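Side-chain contact in NDP-N-acetyl-D-galactosaminuronic acid dehydrogenase (Methanosarcina mazei Go1, PDB 3G79), which probably oxidises UDP-N-acetyl-D-mannosamine to the corresponding uronate, using two molecules of NAD+: residues V35-A40 and V211-P216. Numbering follows the deposited sequence.
Sequences VLFADA and VELYSP
The outer end of the Phe-37 ring fits into the angle formed by Leu-213 and Tyr-214, a worked example of one aromatic side chain bridging two helices of a Rossmann-type domain. Leu-213 lies over one ring face, its CD1 3.9 Å from Phe-37 CE1. Tyr-214 meets the ring at its edge, where Phe-37 CZ comes within 3.5 Å of Tyr-214 CE1. The two aromatic planes are inclined at 52°, so the pair is oblique. At the ring's rim, Phe-37 CE1 also makes a close carbon-to-carbonyl contact, 3.4 Å from the backbone O of Leu-213. With CG anti to the carbonyl carbon (chi1 -74°), Phe-37 carries its ring across to the second helix. Replacing Phe-37 by alanine would remove the ring and is likely to open a gap between the helices, leaving Leu-213 and Tyr-214 without their shared apolar partner. Farther along the chain, Ala-40 CB and Pro-216 CB touch more loosely at 4.2 Å. The Tyr-214 hydroxyl turns to a different partner, hydrogen-bonding Glu-146. The contact thus joins the C-terminal ends of helices 30-39 and 204-214 against one face of the NAD-binding domain's sheet: Phe-37 and Leu-213 both rest on Ile-21 of strand 20-24, and Leu-213 and Tyr-214 on Val-144 of strand 142-145.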
# COMPACT_ATOMS: atom_id res chain seq x y z
N VAL A 35 -18.68 -19.61 24.28
CA VAL A 35 -19.13 -20.96 24.07
C VAL A 35 -18.01 -21.78 23.43
O VAL A 35 -17.92 -23.00 23.62
CB VAL A 35 -20.49 -20.89 23.34
CG1 VAL A 35 -20.61 -21.87 22.26
CG2 VAL A 35 -21.65 -20.93 24.36
N LEU A 36 -17.10 -21.07 22.75
CA LEU A 36 -15.88 -21.67 22.24
C LEU A 36 -14.94 -22.01 23.41
O LEU A 36 -14.39 -23.13 23.46
CB LEU A 36 -15.21 -20.71 21.26
CG LEU A 36 -15.25 -20.88 19.74
CD1 LEU A 36 -16.12 -22.00 19.26
CD2 LEU A 36 -15.68 -19.58 19.09
N PHE A 37 -14.78 -21.07 24.35
CA PHE A 37 -14.01 -21.32 25.56
C PHE A 37 -14.53 -22.56 26.28
O PHE A 37 -13.75 -23.42 26.68
CB PHE A 37 -14.13 -20.16 26.55
CG PHE A 37 -13.37 -18.91 26.18
CD1 PHE A 37 -12.06 -18.97 25.68
CD2 PHE A 37 -13.96 -17.65 26.42
CE1 PHE A 37 -11.37 -17.78 25.37
CE2 PHE A 37 -13.28 -16.46 26.13
CZ PHE A 37 -11.98 -16.53 25.58
N ALA A 38 -15.86 -22.68 26.43
CA ALA A 38 -16.41 -23.76 27.22
C ALA A 38 -16.22 -25.14 26.53
O ALA A 38 -16.11 -26.17 27.19
CB ALA A 38 -17.90 -23.48 27.60
N ASP A 39 -16.13 -25.14 25.20
CA ASP A 39 -15.90 -26.38 24.45
C ASP A 39 -14.43 -26.82 24.49
O ASP A 39 -14.12 -27.96 24.21
CB ASP A 39 -16.35 -26.24 22.97
CG ASP A 39 -16.38 -27.58 22.24
OD1 ASP A 39 -15.84 -27.65 21.10
OD2 ASP A 39 -16.91 -28.56 22.84
N ALA A 40 -13.51 -25.92 24.82
CA ALA A 40 -12.13 -26.27 24.83
C ALA A 40 -11.90 -27.21 25.99
O ALA A 40 -12.13 -26.84 27.13
CB ALA A 40 -11.25 -25.03 24.94
N VAL A 211 -2.41 -14.98 26.21
CA VAL A 211 -2.09 -16.02 25.24
C VAL A 211 -2.67 -17.38 25.68
O VAL A 211 -3.27 -18.08 24.87
CB VAL A 211 -0.55 -16.12 25.03
CG1 VAL A 211 -0.20 -17.35 24.20
CG2 VAL A 211 -0.04 -14.87 24.33
N GLU A 212 -2.54 -17.72 26.95
CA GLU A 212 -3.07 -18.97 27.50
C GLU A 212 -4.60 -19.07 27.40
O GLU A 212 -5.16 -20.18 27.27
CB GLU A 212 -2.65 -19.13 28.96
CG GLU A 212 -1.16 -18.94 29.21
CD GLU A 212 -0.78 -18.99 30.70
OE1 GLU A 212 -1.64 -19.34 31.55
OE2 GLU A 212 0.38 -18.64 31.01
N LEU A 213 -5.26 -17.91 27.47
CA LEU A 213 -6.70 -17.87 27.44
C LEU A 213 -7.14 -18.14 26.02
O LEU A 213 -8.13 -18.79 25.80
CB LEU A 213 -7.21 -16.50 27.91
CG LEU A 213 -8.70 -16.28 27.92
CD1 LEU A 213 -9.39 -17.35 28.76
CD2 LEU A 213 -9.06 -14.85 28.40
N TYR A 214 -6.37 -17.65 25.05
CA TYR A 214 -6.80 -17.76 23.64
C TYR A 214 -6.21 -18.87 22.76
O TYR A 214 -6.79 -19.19 21.74
CB TYR A 214 -6.70 -16.40 22.93
CG TYR A 214 -7.67 -15.37 23.50
CD1 TYR A 214 -9.03 -15.38 23.13
CD2 TYR A 214 -7.24 -14.42 24.40
CE1 TYR A 214 -9.92 -14.45 23.66
CE2 TYR A 214 -8.14 -13.49 24.93
CZ TYR A 214 -9.48 -13.52 24.56
OH TYR A 214 -10.38 -12.60 25.12
N SER A 215 -5.07 -19.43 23.12
CA SER A 215 -4.47 -20.50 22.31
C SER A 215 -5.42 -21.70 22.14
O SER A 215 -5.52 -22.22 21.03
CB SER A 215 -3.10 -20.95 22.85
OG SER A 215 -2.07 -20.07 22.40
N PRO A 216 -6.14 -22.12 23.21
CA PRO A 216 -6.90 -23.36 23.02
C PRO A 216 -8.12 -23.31 22.09
O PRO A 216 -8.57 -24.35 21.64
CB PRO A 216 -7.31 -23.75 24.44
CG PRO A 216 -6.30 -23.13 25.29
CD PRO A 216 -5.96 -21.82 24.63